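Local structure of haloacid dehalogenase-like hydrolase (Bacteroides thetaiotaomicron, 4JB3) at residues A[31-35]-A[191-195]; A[37-43]-A[103-107]; A[60-64]-A[167-171]. The protein removes the phosphate from ribitol 5-phosphate and ribitol 1-phosphate, and also from a ribitylaminouracil phosphate of riboflavin biosynthesis. All blocks are in the same frame, centred on the assembly; numbering follows the deposited sequence.

Contact 1: residues A[31-35]-A[191-195]. With NA (sodium ion), chain B.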
ATOM      1  N   PHE A  31       0.764  -1.262   1.095  1.00  9.28           N
ATOM      2  CA  PHE A  31      -0.574  -1.094   1.659  1.00  6.83           C
ATOM      3  C   PHE A  31      -1.556  -1.979   0.872  1.00  6.47           C
ATOM      4  O   PHE A  31      -1.883  -3.090   1.312  1.00  7.63           O
ATOM      5  CB  PHE A  31      -0.974   0.387   1.614  1.00  9.54           C
ATOM      6  CG  PHE A  31      -2.322   0.680   2.218  1.00  8.71           C
ATOM      7  CD1 PHE A  31      -2.559   0.442   3.567  1.00  9.85           C
ATOM      8  CD2 PHE A  31      -3.349   1.189   1.439  1.00 10.02           C
ATOM      9  CE1 PHE A  31      -3.798   0.711   4.124  1.00 10.02           C
ATOM     10  CE2 PHE A  31      -4.592   1.465   1.995  1.00 10.50           C
ATOM     11  CZ  PHE A  31      -4.811   1.220   3.341  1.00  9.73           C
ATOM     12  N   GLY A  32      -2.012  -1.512  -0.284  1.00  8.20           N
ATOM     13  CA  GLY A  32      -2.936  -2.293  -1.089  1.00  9.40           C
ATOM     14  C   GLY A  32      -2.311  -3.589  -1.576  1.00 10.34           C
ATOM     15  O   GLY A  32      -1.175  -3.594  -2.069  1.00 11.71           O
ATOM     16  N   GLY A  33      -3.044  -4.689  -1.438  1.00  8.06           N
ATOM     17  CA  GLY A  33      -2.562  -5.990  -1.860  1.00  7.11           C
ATOM     18  C   GLY A  33      -1.859  -6.761  -0.758  1.00  7.29           C
ATOM     19  O   GLY A  33      -1.617  -7.961  -0.907  1.00  9.60           O
ATOM     20  N   VAL A  34      -1.522  -6.076   0.330  1.00  7.12           N
ATOM     21  CA  VAL A  34      -0.793  -6.685   1.441  1.00  5.49           C
ATOM     22  C   VAL A  34      -1.530  -6.473   2.758  1.00  5.55           C
ATOM     23  O   VAL A  34      -2.049  -7.426   3.351  1.00  7.96           O
ATOM     24  CB  VAL A  34       0.663  -6.161   1.501  1.00  6.81           C
ATOM     25  CG1 VAL A  34       1.391  -6.692   2.730  1.00  6.82           C
ATOM     26  CG2 VAL A  34       1.408  -6.566   0.229  1.00  8.27           C
ATOM     27  N   ILE A  35      -1.621  -5.223   3.195  1.00  5.97           N
ATOM     28  CA  ILE A  35      -2.342  -4.928   4.435  1.00  7.59           C
ATOM     29  C   ILE A  35      -3.856  -4.946   4.199  1.00  6.79           C
ATOM     30  O   ILE A  35      -4.615  -5.465   5.023  1.00 10.27           O
ATOM     31  CB  ILE A  35      -1.883  -3.590   5.027  1.00  7.29           C
ATOM     32  CG1 ILE A  35      -0.431  -3.718   5.496  1.00  8.38           C
ATOM     33  CG2 ILE A  35      -2.771  -3.173   6.185  1.00 10.05           C
ATOM     34  CD1 ILE A  35       0.185  -2.427   6.003  1.00  9.22           C
ATOM     35  N   PHE A 191      11.061  -6.973   2.459  1.00  7.09           N
ATOM     36  CA  PHE A 191      10.129  -6.177   1.686  1.00  6.51           C
ATOM     37  C   PHE A 191       8.959  -7.064   1.284  1.00  6.25           C
ATOM     38  O   PHE A 191       9.150  -8.094   0.646  1.00  7.16           O
ATOM     39  CB  PHE A 191      10.832  -5.595   0.458  1.00  8.10           C
ATOM     40  CG  PHE A 191       9.924  -4.838  -0.475  1.00  6.75           C
ATOM     41  CD1 PHE A 191       9.122  -3.795  -0.017  1.00  8.12           C
ATOM     42  CD2 PHE A 191       9.902  -5.146  -1.823  1.00  8.06           C
ATOM     43  CE1 PHE A 191       8.300  -3.088  -0.906  1.00  9.42           C
ATOM     44  CE2 PHE A 191       9.091  -4.450  -2.705  1.00  9.18           C
ATOM     45  CZ  PHE A 191       8.293  -3.421  -2.247  1.00  8.97           C
ATOM     46  N   VAL A 192       7.754  -6.659   1.680  1.00  6.62           N
ATOM     47  CA  VAL A 192       6.535  -7.439   1.482  1.00  6.86           C
ATOM     48  C   VAL A 192       5.588  -6.714   0.532  1.00  6.66           C
ATOM     49  O   VAL A 192       5.037  -5.675   0.886  1.00  8.15           O
ATOM     50  CB  VAL A 192       5.814  -7.688   2.821  1.00  6.19           C
ATOM     51  CG1 VAL A 192       4.637  -8.648   2.621  1.00  6.48           C
ATOM     52  CG2 VAL A 192       6.770  -8.227   3.875  1.00  7.27           C
ATOM     53  N   ASP A 193       5.402  -7.257  -0.666  1.00  6.56           N
ATOM     54  CA  ASP A 193       4.658  -6.572  -1.716  1.00  7.17           C
ATOM     55  C   ASP A 193       4.059  -7.632  -2.611  1.00  7.37           C
ATOM     56  O   ASP A 193       4.718  -8.629  -2.920  1.00  7.64           O
ATOM     57  CB  ASP A 193       5.624  -5.669  -2.507  1.00  8.63           C
ATOM     58  CG  ASP A 193       4.913  -4.640  -3.373  1.00 11.27           C
ATOM     59  OD1 ASP A 193       4.015  -5.006  -4.160  1.00 13.48           O
ATOM     60  OD2 ASP A 193       5.254  -3.443  -3.278  1.00 15.45           O
ATOM     61  N   ASP A 194       2.808  -7.439  -3.024  1.00  7.15           N
ATOM     62  CA  ASP A 194       2.168  -8.427  -3.885  1.00  5.61           C
ATOM     63  C   ASP A 194       2.520  -8.277  -5.363  1.00  6.33           C
ATOM     64  O   ASP A 194       2.177  -9.147  -6.177  1.00  8.90           O
ATOM     65  CB  ASP A 194       0.641  -8.403  -3.719  1.00  8.33           C
ATOM     66  CG  ASP A 194       0.039  -7.061  -4.083  1.00 12.45           C
ATOM     67  OD1 ASP A 194       0.535  -6.038  -3.570  1.00 14.38           O
ATOM     68  OD2 ASP A 194      -0.929  -7.021  -4.878  1.00 16.40           O
ATOM     69  N   GLY A 195       3.191  -7.173  -5.711  1.00  8.27           N
ATOM     70  CA  GLY A 195       3.477  -6.886  -7.112  1.00  7.19           C
ATOM     71  C   GLY A 195       4.845  -7.360  -7.574  1.00  8.19           C
ATOM     72  O   GLY A 195       5.866  -7.019  -6.959  1.00  6.92           O
TER
HETATM   73 NA    NA B 301       0.249  -3.730  -3.787  1.00 12.21          NA
HETATM   74  O   HOH W   1       1.932  -3.789  -5.495  1.00 15.46           O
HETATM   75  O   HOH W   2      -1.268  -4.303  -5.507  1.00 22.52           O
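The metal site of the haloacid dehalogenase fold lies here, where Gly32, from the weakly bonded helical turn after the probable nucleophile Asp30, and Asp194, from the paired aspartates after strand 189-192, hold one sodium ion. Sodium probably occupies the magnesium site, Asp30 and Asp194 being the likely magnesium ligands. Gly32 contributes its backbone oxygen, with O 2.2 Å from the ion, and Asp194 one carboxylate oxygen, with OD1 2.3 Å away; Asp30 and two waters add to the shell. One water donates to Asp193 OD1, the other to Asp194 OD2, so Asp193 joins the shell through a water, while Asp194 is held directly as well. The Asp194 carboxylate turns in between its own backbone N and carbonyl carbon (chi1 61°) and rests over Gly33, where any side chain would collide with OD1. Asp193 OD1 also closes an Asx turn, accepting from Gly195 N at 2.8 Å, and OD2 forms a salt bridge with Lys169. Farther from the ion the contact is apolar: Val34 packs against the strand end, its CG1 3.8 Å from Val192 CG1 and its CG2 3.6 Å from Asp194 N, which is buried without a hydrogen-bond partner.

Contact 2: residues A[37-43]-A[103-107]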
ATOM      1  N   ASP A  37      -6.898  -5.795   1.112  1.00 10.02           N
ATOM      2  CA  ASP A  37      -7.165  -6.413  -0.190  1.00 11.77           C
ATOM      3  C   ASP A  37      -7.494  -5.373  -1.250  1.00 11.54           C
ATOM      4  O   ASP A  37      -8.239  -4.424  -0.986  1.00 13.46           O
ATOM      5  CB  ASP A  37      -8.405  -7.312  -0.148  1.00 16.33           C
ATOM      6  CG  ASP A  37      -8.314  -8.425   0.852  1.00 22.23           C
ATOM      7  OD1 ASP A  37      -7.227  -8.666   1.403  1.00 19.60           O
ATOM      8  OD2 ASP A  37      -9.361  -9.079   1.067  1.00 30.20           O
ATOM      9  N   ILE A  38      -6.968  -5.577  -2.456  1.00 10.23           N
ATOM     10  CA  ILE A  38      -7.365  -4.800  -3.637  1.00 12.23           C
ATOM     11  C   ILE A  38      -8.359  -5.609  -4.458  1.00 15.61           C
ATOM     12  O   ILE A  38      -8.171  -6.810  -4.657  1.00 17.82           O
ATOM     13  CB  ILE A  38      -6.146  -4.508  -4.553  1.00 17.63           C
ATOM     14  CG1 ILE A  38      -5.130  -3.621  -3.849  1.00 30.14           C
ATOM     15  CG2 ILE A  38      -6.586  -3.862  -5.874  1.00 22.79           C
ATOM     16  CD1 ILE A  38      -5.732  -2.390  -3.276  1.00 33.40           C
ATOM     17  N   ASP A  39      -9.420  -4.965  -4.940  1.00 13.53           N
ATOM     18  CA  ASP A  39     -10.323  -5.578  -5.901  1.00 17.04           C
ATOM     19  C   ASP A  39     -10.437  -4.629  -7.088  1.00 17.14           C
ATOM     20  O   ASP A  39     -11.215  -3.668  -7.056  1.00 17.07           O
ATOM     21  CB  ASP A  39     -11.698  -5.823  -5.275  1.00 20.59           C
ATOM     22  CG  ASP A  39     -12.625  -6.637  -6.177  1.00 25.60           C
ATOM     23  OD1 ASP A  39     -12.475  -6.596  -7.417  1.00 26.42           O
ATOM     24  OD2 ASP A  39     -13.511  -7.333  -5.639  1.00 34.20           O
ATOM     25  N   ARG A  40      -9.669  -4.904  -8.138  1.00 16.15           N
ATOM     26  CA  ARG A  40      -9.632  -4.013  -9.296  1.00 13.72           C
ATOM     27  C   ARG A  40     -10.986  -3.936  -9.991  1.00 16.82           C
ATOM     28  O   ARG A  40     -11.358  -2.881 -10.486  1.00 15.25           O
ATOM     29  CB  ARG A  40      -8.571  -4.464 -10.308  1.00 18.60           C
ATOM     30  CG  ARG A  40      -8.150  -3.361 -11.283  1.00 25.17           C
ATOM     31  CD  ARG A  40      -7.371  -3.907 -12.480  1.00 28.07           C
ATOM     32  NE  ARG A  40      -8.238  -4.642 -13.396  1.00 29.96           N
ATOM     33  CZ  ARG A  40      -8.753  -4.141 -14.516  1.00 26.61           C
ATOM     34  NH1 ARG A  40      -9.533  -4.894 -15.274  1.00 29.99           N
ATOM     35  NH2 ARG A  40      -8.483  -2.898 -14.889  1.00 24.23           N
ATOM     36  N   ASP A  41     -11.716  -5.046 -10.024  1.00 17.59           N
ATOM     37  CA  ASP A  41     -13.026  -5.049 -10.667  1.00 17.35           C
ATOM     38  C   ASP A  41     -13.999  -4.135  -9.927  1.00 15.86           C
ATOM     39  O   ASP A  41     -14.832  -3.460 -10.549  1.00 15.08           O
ATOM     40  CB  ASP A  41     -13.586  -6.468 -10.762  1.00 20.55           C
ATOM     41  CG  ASP A  41     -12.963  -7.268 -11.887  1.00 32.15           C
ATOM     42  OD1 ASP A  41     -12.205  -6.686 -12.693  1.00 28.45           O
ATOM     43  OD2 ASP A  41     -13.238  -8.484 -11.971  1.00 45.09           O
ATOM     44  N   LYS A  42     -13.894  -4.105  -8.600  1.00 15.67           N
ATOM     45  CA  LYS A  42     -14.736  -3.223  -7.804  1.00 14.29           C
ATOM     46  C   LYS A  42     -14.350  -1.759  -8.049  1.00 12.53           C
ATOM     47  O   LYS A  42     -15.211  -0.877  -8.110  1.00 12.25           O
ATOM     48  CB  LYS A  42     -14.646  -3.578  -6.315  1.00 13.86           C
ATOM     49  CG  LYS A  42     -15.674  -2.857  -5.462  1.00 23.55           C
ATOM     50  CD  LYS A  42     -16.016  -3.632  -4.194  1.00 32.59           C
ATOM     51  CE  LYS A  42     -14.931  -3.488  -3.140  1.00 34.76           C
ATOM     52  NZ  LYS A  42     -14.745  -2.069  -2.726  1.00 30.34           N
ATOM     53  N   ALA A  43     -13.050  -1.506  -8.198  1.00 13.88           N
ATOM     54  CA  ALA A  43     -12.562  -0.164  -8.537  1.00 10.90           C
ATOM     55  C   ALA A  43     -13.087   0.284  -9.901  1.00 11.65           C
ATOM     56  O   ALA A  43     -13.546   1.421 -10.059  1.00 11.76           O
ATOM     57  CB  ALA A  43     -11.044  -0.137  -8.524  1.00 12.63           C
ATOM     58  N   LEU A 103     -11.906   4.497  -3.004  1.00  9.26           N
ATOM     59  CA  LEU A 103     -12.088   3.494  -1.956  1.00  8.84           C
ATOM     60  C   LEU A 103     -12.703   2.208  -2.514  1.00 11.30           C
ATOM     61  O   LEU A 103     -12.679   1.162  -1.852  1.00 12.08           O
ATOM     62  CB  LEU A 103     -12.915   4.056  -0.803  1.00 12.48           C
ATOM     63  CG  LEU A 103     -12.226   5.204  -0.063  1.00 15.62           C
ATOM     64  CD1 LEU A 103     -13.082   5.681   1.095  1.00 16.61           C
ATOM     65  CD2 LEU A 103     -10.852   4.793   0.431  1.00 16.48           C
ATOM     66  N   GLY A 104     -13.224   2.283  -3.735  1.00 11.39           N
ATOM     67  CA  GLY A 104     -13.717   1.115  -4.439  1.00 11.94           C
ATOM     68  C   GLY A 104     -12.642   0.072  -4.682  1.00 10.96           C
ATOM     69  O   GLY A 104     -12.959  -1.094  -4.910  1.00 11.64           O
ATOM     70  N   PHE A 105     -11.374   0.485  -4.628  1.00 10.62           N
ATOM     71  CA  PHE A 105     -10.267  -0.458  -4.785  1.00 10.84           C
ATOM     72  C   PHE A 105     -10.163  -1.433  -3.626  1.00 11.80           C
ATOM     73  O   PHE A 105      -9.549  -2.489  -3.760  1.00 13.40           O
ATOM     74  CB  PHE A 105      -8.931   0.285  -4.844  1.00 10.59           C
ATOM     75  CG  PHE A 105      -8.459   0.617  -6.232  1.00 11.47           C
ATOM     76  CD1 PHE A 105      -7.819  -0.341  -7.010  1.00 15.67           C
ATOM     77  CD2 PHE A 105      -8.608   1.895  -6.739  1.00 13.41           C
ATOM     78  CE1 PHE A 105      -7.365  -0.032  -8.290  1.00 20.51           C
ATOM     79  CE2 PHE A 105      -8.161   2.211  -8.015  1.00 12.76           C
ATOM     80  CZ  PHE A 105      -7.535   1.244  -8.789  1.00 16.27           C
ATOM     81  N   PHE A 106     -10.723  -1.072  -2.474  1.00 16.38           N
ATOM     82  CA  PHE A 106     -10.393  -1.778  -1.235  1.00 15.06           C
ATOM     83  C   PHE A 106     -11.536  -2.538  -0.598  1.00 15.47           C
ATOM     84  O   PHE A 106     -12.681  -2.100  -0.636  1.00 17.67           O
ATOM     85  CB  PHE A 106      -9.820  -0.789  -0.213  1.00 14.44           C
ATOM     86  CG  PHE A 106      -8.625  -0.042  -0.715  1.00 14.68           C
ATOM     87  CD1 PHE A 106      -7.370  -0.613  -0.657  1.00 18.00           C
ATOM     88  CD2 PHE A 106      -8.747   1.222  -1.259  1.00 15.72           C
ATOM     89  CE1 PHE A 106      -6.253   0.071  -1.123  1.00 19.98           C
ATOM     90  CE2 PHE A 106      -7.638   1.895  -1.737  1.00 17.23           C
ATOM     91  CZ  PHE A 106      -6.393   1.318  -1.668  1.00 14.58           C
ATOM     92  N   ASN A 107     -11.208  -3.680  -0.002  1.00 14.66           N
ATOM     93  CA  ASN A 107     -12.147  -4.381   0.874  1.00 19.64           C
ATOM     94  C   ASN A 107     -11.863  -3.919   2.296  1.00 16.83           C
ATOM     95  O   ASN A 107     -10.814  -3.350   2.542  1.00 20.03           O
ATOM     96  CB  ASN A 107     -11.954  -5.898   0.782  1.00 23.40           C
ATOM     97  CG  ASN A 107     -12.338  -6.459  -0.571  1.00 28.36           C
ATOM     98  OD1 ASN A 107     -13.238  -5.947  -1.236  1.00 31.43           O
ATOM     99  ND2 ASN A 107     -11.660  -7.524  -0.983  1.00 29.28           N
TER
HETATM  100  O   HOH W   3     -12.729  -8.984  -3.409  1.00 42.87           O
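Ile38 and Phe106 face each other in a single antiparallel bridge, a non-hydrogen-bonded pair, in what are probably the two connections between core and helical cap, the first running into helix 40-50. Two backbone bonds flank the pair: Asp39 N gives to Phe105 O at 2.7 Å, and Asn107 N to Asp37 O at 3.2 Å. Packing is tight on the hydrophobic side. Ala43 sets its CB almost exactly over the centre of the Phe105 ring, 3.4 Å from the centroid and 6° off the normal, a CH-pi contact for which a small methyl is well suited. Ile38 divides its branches between two rings: CG2 meets the edge of Phe105 in the ring plane, and CD1 lies only 3.3 Å from Phe106 CE1.

Lys42 is the firm polar tie. It bends at its last two torsions and curls over the Leu103-Phe106 turn, where NZ donates to Gly104 O at 3.0 Å and to Phe106 O at 2.9 Å, approaching both from above the carbonyl planes. A leucine in place of Lys42 would probably leave these two carbonyls without their ammonium donor and the turn less firmly tied to the helix. Asp39 caps that helix, its OD1 accepting from Lys42 N.

The partly exposed rim is looser. The Asp37 carboxylate and the Asn107 amide stand nearly perpendicular, 84° apart, and ND2 reaches Asp37 OD2 only in a weak bond of 3.5 Å. A water bridges the two segments, donating to Asp39 OD2 and accepting from Asn107 ND2. Backbone bonds and one bent lysine, its charge spent on two carbonyls, thus hold the segments on one side and rings on the other, which suggests that they move together.

Contact 3: residues A[60-64]-A[167-171]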
ATOM      1  N   ASP A  60      -5.104   0.063 -12.930  1.00 18.98           N
ATOM      2  CA  ASP A  60      -4.144  -1.024 -12.745  1.00 18.67           C
ATOM      3  C   ASP A  60      -4.085  -1.476 -11.287  1.00 17.77           C
ATOM      4  O   ASP A  60      -4.481  -0.742 -10.382  1.00 16.13           O
ATOM      5  CB  ASP A  60      -2.753  -0.586 -13.202  1.00 19.58           C
ATOM      6  CG  ASP A  60      -1.824  -1.764 -13.458  1.00 22.29           C
ATOM      7  OD1 ASP A  60      -2.034  -2.467 -14.469  1.00 30.08           O
ATOM      8  OD2 ASP A  60      -0.878  -1.991 -12.666  1.00 20.61           O
ATOM      9  N   LYS A  61      -3.582  -2.683 -11.060  1.00 20.34           N
ATOM     10  CA  LYS A  61      -3.465  -3.216  -9.707  1.00 17.55           C
ATOM     11  C   LYS A  61      -2.167  -2.768  -9.030  1.00 19.86           C
ATOM     12  O   LYS A  61      -2.075  -2.783  -7.800  1.00 22.18           O
ATOM     13  CB  LYS A  61      -3.507  -4.745  -9.757  1.00 28.63           C
ATOM     14  CG  LYS A  61      -4.139  -5.421  -8.552  1.00 36.05           C
ATOM     15  CD  LYS A  61      -4.121  -6.926  -8.732  1.00 40.53           C
ATOM     16  CE  LYS A  61      -4.636  -7.301 -10.110  1.00 42.52           C
ATOM     17  NZ  LYS A  61      -4.565  -8.765 -10.383  1.00 50.03           N
ATOM     18  N   TYR A  62      -1.178  -2.362  -9.826  1.00 17.40           N
ATOM     19  CA  TYR A  62       0.188  -2.192  -9.313  1.00 17.69           C
ATOM     20  C   TYR A  62       0.829  -0.851  -9.619  1.00 20.79           C
ATOM     21  O   TYR A  62       1.601  -0.332  -8.813  1.00 24.60           O
ATOM     22  CB  TYR A  62       1.109  -3.281  -9.869  1.00 19.15           C
ATOM     23  CG  TYR A  62       0.611  -4.684  -9.647  1.00 20.34           C
ATOM     24  CD1 TYR A  62       0.560  -5.231  -8.371  1.00 20.75           C
ATOM     25  CD2 TYR A  62       0.195  -5.462 -10.714  1.00 21.39           C
ATOM     26  CE1 TYR A  62       0.104  -6.520  -8.169  1.00 22.20           C
ATOM     27  CE2 TYR A  62      -0.258  -6.751 -10.524  1.00 23.51           C
ATOM     28  CZ  TYR A  62      -0.308  -7.269  -9.254  1.00 23.29           C
ATOM     29  OH  TYR A  62      -0.760  -8.555  -9.067  1.00 25.02           O
ATOM     30  N   HIS A  63       0.530  -0.313 -10.794  1.00 16.81           N
ATOM     31  CA  HIS A  63       1.165   0.905 -11.272  1.00 18.93           C
ATOM     32  C   HIS A  63       0.207   1.653 -12.190  1.00 16.13           C
ATOM     33  O   HIS A  63      -0.037   1.232 -13.323  1.00 16.76           O
ATOM     34  CB  HIS A  63       2.451   0.548 -12.028  1.00 20.50           C
ATOM     35  CG  HIS A  63       3.222   1.733 -12.519  1.00 20.83           C
ATOM     36  ND1 HIS A  63       4.189   2.361 -11.759  1.00 23.61           N
ATOM     37  CD2 HIS A  63       3.180   2.397 -13.698  1.00 22.72           C
ATOM     38  CE1 HIS A  63       4.700   3.367 -12.448  1.00 20.72           C
ATOM     39  NE2 HIS A  63       4.107   3.408 -13.628  1.00 24.94           N
ATOM     40  N   GLN A  64      -0.333   2.769 -11.707  1.00 17.02           N
ATOM     41  CA  GLN A  64      -1.262   3.548 -12.514  1.00 14.84           C
ATOM     42  C   GLN A  64      -0.535   4.283 -13.627  1.00 16.06           C
ATOM     43  O   GLN A  64       0.686   4.443 -13.576  1.00 16.41           O
ATOM     44  CB  GLN A  64      -2.029   4.550 -11.649  1.00 13.95           C
ATOM     45  CG  GLN A  64      -2.664   3.954 -10.395  1.00 13.92           C
ATOM     46  CD  GLN A  64      -3.546   2.757 -10.679  1.00 16.94           C
ATOM     47  OE1 GLN A  64      -4.164   2.650 -11.743  1.00 16.12           O
ATOM     48  NE2 GLN A  64      -3.595   1.834  -9.728  1.00 18.02           N
ATOM     49  N   HIS A 167       7.588   9.763  -7.033  1.00 10.39           N
ATOM     50  CA  HIS A 167       7.835   8.569  -7.845  1.00 10.42           C
ATOM     51  C   HIS A 167       6.900   7.476  -7.382  1.00 11.03           C
ATOM     52  O   HIS A 167       6.527   7.441  -6.207  1.00  9.38           O
ATOM     53  CB  HIS A 167       9.271   8.054  -7.648  1.00  9.81           C
ATOM     54  CG  HIS A 167      10.333   9.062  -7.946  1.00 13.25           C
ATOM     55  ND1 HIS A 167      10.854   9.246  -9.207  1.00 17.40           N
ATOM     56  CD2 HIS A 167      10.986   9.930  -7.138  1.00 17.15           C
ATOM     57  CE1 HIS A 167      11.773  10.196  -9.167  1.00 18.48           C
ATOM     58  NE2 HIS A 167      11.876  10.621  -7.921  1.00 20.36           N
ATOM     59  N   THR A 168       6.536   6.568  -8.288  1.00  9.39           N
ATOM     60  CA  THR A 168       5.801   5.360  -7.923  1.00  9.96           C
ATOM     61  C   THR A 168       6.655   4.119  -8.139  1.00  8.72           C
ATOM     62  O   THR A 168       7.437   4.064  -9.101  1.00 10.05           O
ATOM     63  CB  THR A 168       4.498   5.200  -8.737  1.00 11.16           C
ATOM     64  OG1 THR A 168       4.750   5.521 -10.112  1.00 13.09           O
ATOM     65  CG2 THR A 168       3.429   6.115  -8.200  1.00 11.49           C
ATOM     66  N   LYS A 169       6.503   3.131  -7.256  1.00  8.50           N
ATOM     67  CA  LYS A 169       7.086   1.808  -7.477  1.00  8.69           C
ATOM     68  C   LYS A 169       6.573   1.337  -8.836  1.00  9.34           C
ATOM     69  O   LYS A 169       5.404   1.558  -9.158  1.00 10.58           O
ATOM     70  CB  LYS A 169       6.632   0.832  -6.386  1.00  9.24           C
ATOM     71  CG  LYS A 169       7.074   1.218  -4.969  1.00 11.21           C
ATOM     72  CD  LYS A 169       6.670   0.120  -3.975  1.00 15.65           C
ATOM     73  CE  LYS A 169       5.183   0.141  -3.802  1.00 19.62           C
ATOM     74  NZ  LYS A 169       4.713  -0.894  -2.860  1.00 13.09           N
ATOM     75  N   PRO A 170       7.419   0.663  -9.626  1.00  8.30           N
ATOM     76  CA  PRO A 170       8.725   0.110  -9.254  1.00  9.64           C
ATOM     77  C   PRO A 170       9.916   1.022  -9.550  1.00  9.62           C
ATOM     78  O   PRO A 170      11.017   0.505  -9.721  1.00 11.95           O
ATOM     79  CB  PRO A 170       8.801  -1.151 -10.118  1.00 10.20           C
ATOM     80  CG  PRO A 170       8.138  -0.717 -11.400  1.00 12.46           C
ATOM     81  CD  PRO A 170       7.013   0.215 -10.974  1.00 12.03           C
ATOM     82  N   ALA A 171       9.719   2.335  -9.595  1.00 10.18           N
ATOM     83  CA  ALA A 171      10.852   3.236  -9.812  1.00 12.26           C
ATOM     84  C   ALA A 171      11.885   3.050  -8.705  1.00 12.11           C
ATOM     85  O   ALA A 171      11.534   3.099  -7.519  1.00 12.84           O
ATOM     86  CB  ALA A 171      10.385   4.679  -9.849  1.00 12.73           C
TER
HETATM   87  O   HOH W   4       2.088   5.132 -11.165  1.00 18.53           O
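His63 and Lys169 are the nearest residues of two irregular loops, their CA atoms 7.1 Å apart; the peptide between Lys169 and Pro170 is cis, and its carbonyl is the one met by the first loop. The imidazole of His63 makes the direct bond: CG lies anti to the backbone N (chi1 -178°), which extends the ring across to the second loop, and ND1 donates to Lys169 O at 3.0 Å. The bond is nearly straight, 167° at the hydrogen, with the oxygen in the ring plane. A histidine suits the place because it combines an N-H at the edge with a flat surface. Over the centre of one ring face sits a water that donates both to Gln64 O and to Thr168 OG1 and so forms a second, indirect link. Thr168 crosses the histidine at about a right angle; its OG1 comes within 3.2 Å of His63 CE1, a packing contact, and has a hydrogen bond with Glu73. Pro170 packs CD 3.6 Å from His63 ND1.

The first loop is braced from within. Asp60 OD2 accepts from the backbone N of both Tyr62 and His63, an Asx turn and motif, and the Gln64 amide pairs with Asp60 N and O. Gln64 NE2 and Lys61 O also bind a glycerol, probably from the crystallisation liquor, so the loop may line the substrate pocket.

Loop 60-64 joins helix 55-58 to helix 66-72, probably in the cap, whereas 167-171 links helix 162-165 to helix 172-182 in the core. His63 and Thr168 touch Gln69 of helix 66-72, Pro170 rests on helix 196-204, and Lys169 NZ, salt-bridged to Asp30, also bonds Leu129 O of strand 125-130.

In the fold
Along the chain the segments come as 31-35, 37-43, 60-64, 103-107, 167-171 and 191-195, so contact 1 encloses the other two, whose segments alternate. Their centres lie about 12 to 16 Å apart around the active site. Contact 1 sits at the ends of strands 26-29 and 189-192, neighbours in the five-stranded parallel sheet; contact 2 pairs the probable linkers at the base of the helical cap; contact 3 joins a probable cap loop to the core. Ile38 packs on Gly32 and Gly33, Tyr62 on Asp194, and Phe105 on Asp60. In this closed-lid state metal site, linkers and cap loop thus touch one another.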